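Local structure of RavA (Legionella pneumophila str. Paris, 6WO6) at residues A[131-142]-A[163-174]. The protein is a Legionella pneumophila effector, probably involved in host-cell invasion, whose molecular activity is unknown. The protein carries 2 engineered substitutions. Numbering follows the deposited sequence.
Sequences EVAIALRLAETT and FAAKVGHAFAVR
Ala135 and Ala139 face Val167 and Ala170 where the axes of segments 131-141 and 163-174, the latter part of helix 162-181, approach to 8.4 Å at a crossing angle of -38°, consistent with the small side chains of Ala135, Ala139 and Ala170 at the interface. The apolar evidence is direct: Ala139 CB lies 3.8 Å from Ala170 CB, and Ala135 CB lies 3.8 Å from Val167 CG2. Phe163 and Phe171, with Val167 between them, run along one side of the alanine contact. Phe163, with CG anti to its backbone N (chi1 175°), swings its ring across to helix 131-141 as a knob in the hole formed by Glu131, Ile134, Ala135 and Leu138; its CE1 comes 3.5 Å from Ile134 CG2, the two side chains crossing at about a right angle. Phe171 turns CE1 toward Leu138 O and lies against Ala139 CA, while Thr142 OG1 sits in its ring plane, 3.9 Å from CZ. Lys166 packs its CG on Glu131 CB.

Polar contacts concentrate at the C-terminal end of helix 131-141. Arg174 NH2 donates to Ala139 O at 2.7 Å; the acceptor is near the guanidinium plane and the donor in the carbonyl plane, although the N-H...O angle is only 142°. Its NH1 forms a salt bridge with Glu178. Leu138 O accepts from both Thr142 N and Thr142 OG1, from opposite faces of its plane. At the other end, Lys166 NZ forms a salt bridge with Glu202. The arrangement is a close crossing of two helices through alanines, with one knob-into-hole contact at Phe163, in an all-helical fold.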
loop_
_atom_site.group_PDB
_atom_site.type_symbol
_atom_site.label_atom_id
_atom_site.label_comp_id
_atom_site.label_asym_id
_atom_site.label_seq_id
_atom_site.Cartn_x
_atom_site.Cartn_y
_atom_site.Cartn_z
ATOM N N GLU A 131 -6.443 -8.217 6.910
ATOM C CA GLU A 131 -5.484 -8.636 5.893
ATOM C C GLU A 131 -4.987 -7.451 5.073
ATOM O O GLU A 131 -3.785 -7.330 4.812
ATOM C CB GLU A 131 -6.109 -9.691 4.978
ATOM C CG GLU A 131 -6.773 -10.861 5.700
ATOM C CD GLU A 131 -8.236 -10.605 6.028
ATOM O OE1 GLU A 131 -8.630 -9.428 6.155
ATOM O OE2 GLU A 131 -8.997 -11.586 6.155
ATOM N N VAL A 132 -5.898 -6.567 4.656
ATOM C CA VAL A 132 -5.501 -5.417 3.847
ATOM C C VAL A 132 -4.565 -4.503 4.632
ATOM O O VAL A 132 -3.543 -4.044 4.109
ATOM C CB VAL A 132 -6.745 -4.663 3.344
ATOM C CG1 VAL A 132 -6.345 -3.394 2.623
ATOM C CG2 VAL A 132 -7.568 -5.557 2.429
ATOM N N ALA A 133 -4.891 -4.235 5.899
ATOM C CA ALA A 133 -4.069 -3.328 6.694
ATOM C C ALA A 133 -2.663 -3.883 6.889
ATOM O O ALA A 133 -1.671 -3.158 6.723
ATOM C CB ALA A 133 -4.735 -3.062 8.045
ATOM N N ILE A 134 -2.557 -5.170 7.232
ATOM C CA ILE A 134 -1.248 -5.766 7.478
ATOM C C ILE A 134 -0.452 -5.860 6.183
ATOM O O ILE A 134 0.763 -5.628 6.168
ATOM C CB ILE A 134 -1.396 -7.142 8.154
ATOM C CG1 ILE A 134 -2.080 -7.006 9.517
ATOM C CG2 ILE A 134 -0.036 -7.799 8.324
ATOM C CD1 ILE A 134 -2.323 -8.330 10.213
ATOM N N ALA A 135 -1.118 -6.198 5.075
ATOM C CA ALA A 135 -0.420 -6.252 3.795
ATOM C C ALA A 135 0.101 -4.876 3.399
ATOM O O ALA A 135 1.229 -4.749 2.906
ATOM C CB ALA A 135 -1.345 -6.817 2.716
ATOM N N LEU A 136 -0.697 -3.829 3.630
ATOM C CA LEU A 136 -0.248 -2.470 3.352
ATOM C C LEU A 136 0.958 -2.108 4.210
ATOM O O LEU A 136 1.937 -1.538 3.716
ATOM C CB LEU A 136 -1.390 -1.485 3.592
ATOM C CG LEU A 136 -1.055 -0.006 3.390
ATOM C CD1 LEU A 136 -1.136 0.376 1.920
ATOM C CD2 LEU A 136 -1.958 0.877 4.232
ATOM N N ARG A 137 0.904 -2.438 5.503
ATOM C CA ARG A 137 2.018 -2.117 6.391
ATOM C C ARG A 137 3.292 -2.836 5.959
ATOM O O ARG A 137 4.380 -2.241 5.938
ATOM C CB ARG A 137 1.659 -2.482 7.831
ATOM C CG ARG A 137 2.645 -1.966 8.858
ATOM C CD ARG A 137 2.333 -0.529 9.246
ATOM N NE ARG A 137 3.435 0.095 9.971
ATOM C CZ ARG A 137 3.730 -0.151 11.245
ATOM N NH1 ARG A 137 3.008 -1.020 11.943
ATOM N NH2 ARG A 137 4.753 0.467 11.820
ATOM N N LEU A 138 3.175 -4.119 5.607
ATOM C CA LEU A 138 4.343 -4.877 5.174
ATOM C C LEU A 138 4.905 -4.326 3.870
ATOM O O LEU A 138 6.125 -4.225 3.710
ATOM C CB LEU A 138 3.991 -6.358 5.028
ATOM C CG LEU A 138 3.655 -7.117 6.315
ATOM C CD1 LEU A 138 3.391 -8.587 6.022
ATOM C CD2 LEU A 138 4.771 -6.962 7.342
ATOM N N ALA A 139 4.032 -3.959 2.927
ATOM C CA ALA A 139 4.510 -3.340 1.696
ATOM C C ALA A 139 5.194 -2.009 1.975
ATOM O O ALA A 139 6.142 -1.639 1.273
ATOM C CB ALA A 139 3.353 -3.150 0.716
ATOM N N GLU A 140 4.741 -1.287 3.002
ATOM C CA GLU A 140 5.336 0.009 3.304
ATOM C C GLU A 140 6.712 -0.134 3.944
ATOM O O GLU A 140 7.623 0.643 3.636
ATOM C CB GLU A 140 4.407 0.815 4.212
ATOM C CG GLU A 140 3.175 1.361 3.510
ATOM C CD GLU A 140 2.249 2.115 4.449
ATOM O OE1 GLU A 140 2.348 1.913 5.678
ATOM O OE2 GLU A 140 1.423 2.914 3.955
ATOM N N THR A 141 6.891 -1.113 4.834
ATOM C CA THR A 141 8.123 -1.162 5.620
ATOM C C THR A 141 9.151 -2.178 5.132
ATOM O O THR A 141 10.324 -2.064 5.502
ATOM C CB THR A 141 7.807 -1.451 7.094
ATOM O OG1 THR A 141 7.366 -2.806 7.236
ATOM C CG2 THR A 141 6.722 -0.510 7.601
ATOM N N THR A 142 8.762 -3.156 4.319
ATOM C CA THR A 142 9.704 -4.205 3.921
ATOM C C THR A 142 10.654 -3.692 2.842
ATOM O O THR A 142 10.197 -3.145 1.833
ATOM C CB THR A 142 8.965 -5.430 3.393
ATOM O OG1 THR A 142 8.009 -5.872 4.366
ATOM C CG2 THR A 142 9.945 -6.551 3.089
ATOM N N PHE A 163 -4.901 -13.715 3.450
ATOM C CA PHE A 163 -3.825 -12.844 3.910
ATOM C C PHE A 163 -2.614 -12.914 2.986
ATOM O O PHE A 163 -2.046 -11.881 2.607
ATOM C CB PHE A 163 -3.440 -13.222 5.342
ATOM C CG PHE A 163 -2.256 -12.473 5.868
ATOM C CD1 PHE A 163 -2.214 -11.089 5.804
ATOM C CD2 PHE A 163 -1.190 -13.151 6.438
ATOM C CE1 PHE A 163 -1.124 -10.395 6.291
ATOM C CE2 PHE A 163 -0.097 -12.464 6.931
ATOM C CZ PHE A 163 -0.063 -11.086 6.858
ATOM N N ALA A 164 -2.194 -14.131 2.623
ATOM C CA ALA A 164 -1.034 -14.282 1.749
ATOM C C ALA A 164 -1.295 -13.674 0.374
ATOM O O ALA A 164 -0.408 -13.042 -0.217
ATOM C CB ALA A 164 -0.662 -15.760 1.630
ATOM N N ALA A 165 -2.514 -13.847 -0.145
ATOM C CA ALA A 165 -2.869 -13.246 -1.424
ATOM C C ALA A 165 -2.801 -11.725 -1.355
ATOM O O ALA A 165 -2.264 -11.077 -2.265
ATOM C CB ALA A 165 -4.264 -13.705 -1.848
ATOM N N LYS A 166 -3.335 -11.137 -0.275
ATOM C CA LYS A 166 -3.298 -9.683 -0.137
ATOM C C LYS A 166 -1.866 -9.173 -0.012
ATOM O O LYS A 166 -1.532 -8.108 -0.548
ATOM C CB LYS A 166 -4.131 -9.243 1.066
ATOM C CG LYS A 166 -5.623 -9.521 0.939
ATOM C CD LYS A 166 -6.250 -8.753 -0.211
ATOM C CE LYS A 166 -7.711 -9.131 -0.376
ATOM N NZ LYS A 166 -8.293 -8.575 -1.626
ATOM N N VAL A 167 -1.009 -9.915 0.692
ATOM C CA VAL A 167 0.388 -9.502 0.815
ATOM C C VAL A 167 1.073 -9.535 -0.546
ATOM O O VAL A 167 1.826 -8.618 -0.901
ATOM C CB VAL A 167 1.120 -10.378 1.848
ATOM C CG1 VAL A 167 2.627 -10.224 1.709
ATOM C CG2 VAL A 167 0.684 -9.996 3.248
ATOM N N GLY A 168 0.821 -10.588 -1.328
ATOM C CA GLY A 168 1.343 -10.618 -2.685
ATOM C C GLY A 168 0.881 -9.428 -3.509
ATOM O O GLY A 168 1.677 -8.805 -4.222
ATOM N N HIS A 169 -0.405 -9.084 -3.403
ATOM C CA HIS A 169 -0.947 -7.971 -4.178
ATOM C C HIS A 169 -0.289 -6.647 -3.793
ATOM O O HIS A 169 0.103 -5.854 -4.662
ATOM C CB HIS A 169 -2.460 -7.898 -3.983
ATOM C CG HIS A 169 -3.203 -9.047 -4.588
ATOM N ND1 HIS A 169 -4.509 -9.341 -4.260
ATOM C CD2 HIS A 169 -2.828 -9.969 -5.506
ATOM C CE1 HIS A 169 -4.905 -10.398 -4.946
ATOM N NE2 HIS A 169 -3.905 -10.798 -5.710
ATOM N N ALA A 170 -0.174 -6.385 -2.488
ATOM C CA ALA A 170 0.428 -5.134 -2.036
ATOM C C ALA A 170 1.895 -5.049 -2.438
ATOM O O ALA A 170 2.371 -3.980 -2.846
ATOM C CB ALA A 170 0.276 -4.989 -0.521
ATOM N N PHE A 171 2.627 -6.163 -2.331
ATOM C CA PHE A 171 4.016 -6.174 -2.780
ATOM C C PHE A 171 4.118 -5.866 -4.268
ATOM O O PHE A 171 5.005 -5.115 -4.694
ATOM C CB PHE A 171 4.660 -7.526 -2.469
ATOM C CG PHE A 171 5.183 -7.642 -1.067
ATOM C CD1 PHE A 171 5.499 -6.510 -0.337
ATOM C CD2 PHE A 171 5.365 -8.885 -0.483
ATOM C CE1 PHE A 171 5.985 -6.614 0.956
ATOM C CE2 PHE A 171 5.851 -8.997 0.809
ATOM C CZ PHE A 171 6.160 -7.859 1.529
ATOM N N ALA A 172 3.217 -6.437 -5.077
ATOM C CA ALA A 172 3.237 -6.162 -6.511
ATOM C C ALA A 172 2.983 -4.687 -6.797
ATOM O O ALA A 172 3.662 -4.080 -7.637
ATOM C CB ALA A 172 2.200 -7.029 -7.226
ATOM N N VAL A 173 2.002 -4.096 -6.113
ATOM C CA VAL A 173 1.692 -2.687 -6.346
ATOM C C VAL A 173 2.878 -1.806 -5.961
ATOM O O VAL A 173 3.232 -0.867 -6.687
ATOM C CB VAL A 173 0.410 -2.286 -5.596
ATOM C CG1 VAL A 173 0.262 -0.773 -5.562
ATOM C CG2 VAL A 173 -0.798 -2.914 -6.266
ATOM N N ARG A 174 3.521 -2.103 -4.828
ATOM C CA ARG A 174 4.693 -1.327 -4.423
ATOM C C ARG A 174 5.822 -1.459 -5.443
ATOM O O ARG A 174 6.449 -0.463 -5.832
ATOM C CB ARG A 174 5.163 -1.772 -3.039
ATOM C CG ARG A 174 6.412 -1.058 -2.545
ATOM C CD ARG A 174 6.076 0.262 -1.872
ATOM N NE ARG A 174 7.254 1.112 -1.723
ATOM C CZ ARG A 174 8.136 1.012 -0.731
ATOM N NH1 ARG A 174 9.176 1.833 -0.683
ATOM N NH2 ARG A 174 7.981 0.093 0.211
#